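Malonyl CoA-acyl carrier protein transacylase (PDB 3IM9) transfers malonyl groups from malonyl-CoA to the holo acyl carrier protein, supplying the malonyl-ACP used in bacterial fatty acid biosynthesis. Local coordinates at residues Gln241-Lys246 against Lys250-Lys255; Ser102-Ala107 against Phe225-Ala230. One frame throughout, in Å; residues are numbered along the deposited sequence.

Interaction 1: Gln241-Lys246 against Lys250-Lys255; sequences QGETDK and KSNMVK. With CA (calcium ion), chain B.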
# COMPACT_ATOMS: atom_id res chain seq x y z
N GLN A 241 12.48 0.09 7.30
CA GLN A 241 13.41 -0.98 7.73
C GLN A 241 12.61 -2.22 8.07
O GLN A 241 11.41 -2.12 8.41
CB GLN A 241 14.22 -0.53 8.96
CG GLN A 241 15.10 0.68 8.74
CD GLN A 241 15.80 1.11 10.04
OE1 GLN A 241 16.69 1.97 10.03
NE2 GLN A 241 15.38 0.54 11.15
N GLY A 242 13.25 -3.40 7.96
CA GLY A 242 12.60 -4.70 8.34
C GLY A 242 12.28 -4.77 9.79
O GLY A 242 13.10 -4.37 10.68
N GLU A 243 11.07 -5.21 10.09
CA GLU A 243 10.62 -5.33 11.51
C GLU A 243 10.02 -6.71 11.67
O GLU A 243 9.32 -7.21 10.77
CB GLU A 243 9.60 -4.26 11.98
CG GLU A 243 10.14 -2.83 11.82
CD GLU A 243 11.23 -2.51 12.84
OE1 GLU A 243 11.58 -3.39 13.71
OE2 GLU A 243 11.70 -1.35 12.79
N THR A 244 10.17 -7.34 12.84
CA THR A 244 9.49 -8.62 13.14
C THR A 244 8.73 -8.59 14.42
O THR A 244 7.86 -9.44 14.66
CB THR A 244 10.50 -9.84 13.16
OG1 THR A 244 11.48 -9.53 14.14
CG2 THR A 244 11.22 -9.97 11.81
N ASP A 245 9.03 -7.64 15.29
CA ASP A 245 8.34 -7.57 16.58
C ASP A 245 6.86 -7.22 16.44
O ASP A 245 6.51 -6.28 15.72
CB ASP A 245 9.03 -6.56 17.50
CG ASP A 245 8.62 -6.72 18.95
OD1 ASP A 245 8.00 -5.79 19.50
OD2 ASP A 245 8.92 -7.78 19.55
N LYS A 246 5.99 -7.96 17.13
CA LYS A 246 4.57 -7.66 17.08
C LYS A 246 4.23 -6.28 17.60
O LYS A 246 3.35 -5.59 17.01
CB LYS A 246 3.71 -8.71 17.81
CG LYS A 246 3.93 -8.74 19.40
CD LYS A 246 3.19 -9.82 20.16
CE LYS A 246 3.84 -11.18 19.98
NZ LYS A 246 3.27 -12.33 20.86
N LYS A 250 2.86 -3.21 15.30
CA LYS A 250 1.54 -2.67 15.61
C LYS A 250 1.64 -1.14 15.82
O LYS A 250 0.85 -0.33 15.28
CB LYS A 250 0.95 -3.38 16.84
CG LYS A 250 -0.45 -2.86 17.28
CD LYS A 250 -0.99 -3.69 18.52
CE LYS A 250 -2.31 -3.10 19.06
NZ LYS A 250 -2.66 -3.61 20.43
N SER A 251 2.64 -0.70 16.59
CA SER A 251 2.78 0.74 16.84
C SER A 251 3.05 1.48 15.52
O SER A 251 2.51 2.57 15.26
CB SER A 251 4.05 0.92 17.72
OG SER A 251 4.25 2.30 17.91
N ASN A 252 3.81 0.85 14.64
CA ASN A 252 4.12 1.46 13.33
C ASN A 252 2.92 1.46 12.39
O ASN A 252 2.91 2.30 11.47
CB ASN A 252 5.30 0.72 12.71
CG ASN A 252 6.62 1.20 13.31
OD1 ASN A 252 6.69 2.30 13.90
ND2 ASN A 252 7.65 0.44 13.13
N MET A 253 1.93 0.60 12.63
CA MET A 253 0.74 0.72 11.81
C MET A 253 -0.08 1.91 12.22
O MET A 253 -0.83 2.48 11.33
CB MET A 253 -0.15 -0.55 12.00
CG MET A 253 0.57 -1.89 11.44
SD MET A 253 1.61 -1.72 10.02
CE MET A 253 0.40 -1.21 8.70
N VAL A 254 -0.10 2.26 13.53
CA VAL A 254 -0.79 3.46 13.87
C VAL A 254 -0.00 4.72 13.31
O VAL A 254 -0.63 5.63 12.69
CB VAL A 254 -0.92 3.60 15.44
CG1 VAL A 254 -1.71 4.86 15.73
CG2 VAL A 254 -1.66 2.35 15.92
N LYS A 255 1.32 4.71 13.46
CA LYS A 255 2.13 5.88 12.93
C LYS A 255 2.00 6.00 11.41
O LYS A 255 2.04 7.09 10.89
CB LYS A 255 3.61 5.71 13.25
CG LYS A 255 3.82 5.69 14.75
CD LYS A 255 5.32 5.58 15.06
CE LYS A 255 5.47 5.71 16.62
NZ LYS A 255 6.93 5.62 17.03
CA CA B . -2.16 1.87 9.12
O HOH W 1 10.26 1.24 14.57

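Interaction 2: Ser102-Ala107 against Phe225-Ala230; sequences SSLVAA and FEWRDA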
# COMPACT_ATOMS: atom_id res chain seq x y z
N SER A 102 -1.44 -6.53 3.69
CA SER A 102 -1.25 -7.76 2.98
C SER A 102 0.08 -8.38 3.40
O SER A 102 0.17 -9.60 3.51
CB SER A 102 -1.26 -7.47 1.49
OG SER A 102 -2.57 -6.96 1.14
N SER A 103 1.10 -7.56 3.60
CA SER A 103 2.41 -8.09 4.11
C SER A 103 2.18 -8.73 5.48
O SER A 103 2.85 -9.76 5.79
CB SER A 103 3.42 -6.93 4.18
OG SER A 103 3.89 -6.56 2.92
N LEU A 104 1.35 -8.12 6.34
CA LEU A 104 1.11 -8.62 7.74
C LEU A 104 0.42 -9.94 7.64
O LEU A 104 0.72 -10.89 8.44
CB LEU A 104 0.26 -7.65 8.59
CG LEU A 104 0.90 -6.27 8.75
CD1 LEU A 104 0.12 -5.49 9.86
CD2 LEU A 104 2.42 -6.30 9.12
N VAL A 105 -0.52 -10.13 6.70
CA VAL A 105 -1.15 -11.46 6.56
C VAL A 105 -0.09 -12.42 6.02
O VAL A 105 -0.01 -13.59 6.52
CB VAL A 105 -2.32 -11.30 5.54
CG1 VAL A 105 -2.90 -12.69 5.10
CG2 VAL A 105 -3.44 -10.47 6.17
N ALA A 106 0.73 -12.03 5.05
CA ALA A 106 1.73 -12.92 4.41
C ALA A 106 2.74 -13.44 5.50
O ALA A 106 3.13 -14.65 5.48
CB ALA A 106 2.51 -12.18 3.30
N ALA A 107 3.08 -12.56 6.44
CA ALA A 107 4.13 -12.86 7.47
C ALA A 107 3.46 -13.40 8.73
O ALA A 107 4.18 -13.58 9.74
CB ALA A 107 4.89 -11.56 7.78
N PHE A 225 -7.72 -7.36 18.37
CA PHE A 225 -7.22 -8.51 17.66
C PHE A 225 -5.88 -8.89 18.25
O PHE A 225 -5.15 -8.03 18.77
CB PHE A 225 -7.01 -8.07 16.18
CG PHE A 225 -8.29 -7.60 15.56
CD1 PHE A 225 -8.68 -6.26 15.63
CD2 PHE A 225 -9.19 -8.55 14.98
CE1 PHE A 225 -9.90 -5.86 15.19
CE2 PHE A 225 -10.43 -8.16 14.52
CZ PHE A 225 -10.83 -6.76 14.62
N GLU A 226 -5.47 -10.13 18.00
CA GLU A 226 -4.17 -10.60 18.45
C GLU A 226 -3.15 -10.38 17.35
O GLU A 226 -3.34 -10.78 16.21
CB GLU A 226 -4.31 -12.11 18.77
CG GLU A 226 -2.97 -12.73 19.08
CD GLU A 226 -3.10 -14.24 19.31
OE1 GLU A 226 -2.38 -15.01 18.59
OE2 GLU A 226 -3.95 -14.63 20.20
N TRP A 227 -2.08 -9.67 17.66
CA TRP A 227 -1.00 -9.46 16.76
C TRP A 227 0.14 -10.41 17.12
O TRP A 227 0.48 -10.60 18.33
CB TRP A 227 -0.48 -8.02 16.87
CG TRP A 227 -1.51 -7.03 16.43
CD1 TRP A 227 -2.75 -6.83 16.94
CD2 TRP A 227 -1.36 -6.12 15.32
NE1 TRP A 227 -3.42 -5.81 16.21
CE2 TRP A 227 -2.58 -5.40 15.21
CE3 TRP A 227 -0.32 -5.88 14.41
CZ2 TRP A 227 -2.79 -4.40 14.21
CZ3 TRP A 227 -0.53 -4.85 13.42
CH2 TRP A 227 -1.76 -4.17 13.35
N ARG A 228 0.74 -11.03 16.12
CA ARG A 228 1.87 -11.92 16.31
C ARG A 228 3.13 -11.43 15.77
O ARG A 228 3.16 -10.57 14.86
CB ARG A 228 1.55 -13.30 15.69
CG ARG A 228 0.38 -13.98 16.41
CD ARG A 228 0.06 -15.31 15.78
NE ARG A 228 -0.39 -15.14 14.40
CZ ARG A 228 -1.62 -14.76 14.01
NH1 ARG A 228 -2.61 -14.48 14.89
NH2 ARG A 228 -1.88 -14.69 12.72
N ASP A 229 4.25 -11.99 16.20
CA ASP A 229 5.53 -11.66 15.56
C ASP A 229 5.52 -12.07 14.07
O ASP A 229 4.76 -12.96 13.69
CB ASP A 229 6.69 -12.34 16.28
CG ASP A 229 6.97 -11.73 17.64
OD1 ASP A 229 6.67 -10.54 17.83
OD2 ASP A 229 7.50 -12.45 18.52
N ALA A 230 6.34 -11.42 13.24
CA ALA A 230 6.35 -11.76 11.80
C ALA A 230 7.28 -12.97 11.60
O ALA A 230 8.41 -13.00 12.19
CB ALA A 230 6.90 -10.54 11.02

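Interaction 1: Gln241-Lys246 against Lys250-Lys255
The E243 carboxylate and the N252 carboxamide are the flat groups that meet here, with planes inclined by about 59° and no stacking. Their nearest approach is E243 CG to N252 ND2, 4.3 Å, and a water joins them. It accepts from N252 ND2 at 3.1 Å and donates weakly to E243 OE2 at 3.5 Å, lying well above the carboxylate plane. It is thus the methylene CG of E243 that comes up to the amide, while the carboxylate turns to the water and to a residue outside the segments. Stronger partners lie there: N239 ND2 binds E243 OE2, and Q236 OE1 binds N252 ND2, which thus reaches two acceptors.

The direct bond is the first turn of helix 246-256, K250 N to K246 O at 3.0 Å, with an N-H...O angle of 157°. K250 CB lies 3.3 Å from K246 O. With CG anti to the backbone N, the extended K250 chain leads away from 241-246 and ends at N223 OD1. D245 is the N-cap residue: its OD1 accepts from V248 N and, weakly, from E247 N.

One turn on, M253 O binds the calcium ion at 2.7 Å, together with Y101 OH and Q256 OE1; the thioether does not ligate, although M253 CE lies 4.0 Å from the metal.

Strand 242-243 pairs antiparallel with strand 234-235 through E243 and V234, and leads through the capping turn into helix 246-256. That helix rests M253 on E100 and L104 of helix 99-106, and V254 on helix 215-222.

Interaction 2: Ser102-Ala107 against Phe225-Ala230
One apolar contact joins L104 and W227. The methyl CD1 of L104 reaches the benzo part of the indole, 3.7 Å from W227 CZ3 and 4.2 Å from W227 CH2, with the two side chains crossing obliquely. The first two torsions of W227 (chi1 -65°, chi2 59°) together bring the six-membered ring up to L104, while W227 NE1 donates to I222 O and fixes the ring's other end. The second apolar pair is A107 and A230, whose CB atoms stand 3.9 Å apart.

Helix 99-106 follows S97, the probable nucleophile, in a GxSxG sequence consistent with the nucleophile elbow of this acyltransferase family. Segment 102-107 is the C-terminal part of that helix and ends at A107, which leaves helical geometry.

Polar contact between the segments is confined to a CA-H...O approach, A230 CA to A107 O at 3.5 Å with 139° at the hydrogen. Backbone hydrogen bonds with adjoining residues hold the chains side by side, A107 with K231 and R228 with V109.

Among the charged groups, a long salt bridge of 3.7 Å from R228 NH1 to E226 OE1 is internal to 225-230; R228 NE bonds weakly to D108 O.

Interactions 1 and 2 are centred 10 Å apart and touch directly. K246 N, at the start of helix 246-256, probably donates to D229 OD1 at 2.8 Å, and A230 N probably donates to T244 O at 2.9 Å. K246 CD also packs 3.4 Å from W227 O. Segment 225-230 is thus flanked by helix 99-106 and by the turn that opens helix 246-256, whose K250 touches W227. Both contacts neighbour the calcium site: M253 supplies a ligand, and the W227 side chain is about 7 Å from the ion. The side chains of N252 and H207 are about 11 Å apart, those of L104 and S97 about 12 Å; H207 and S97 are the probable catalytic residues.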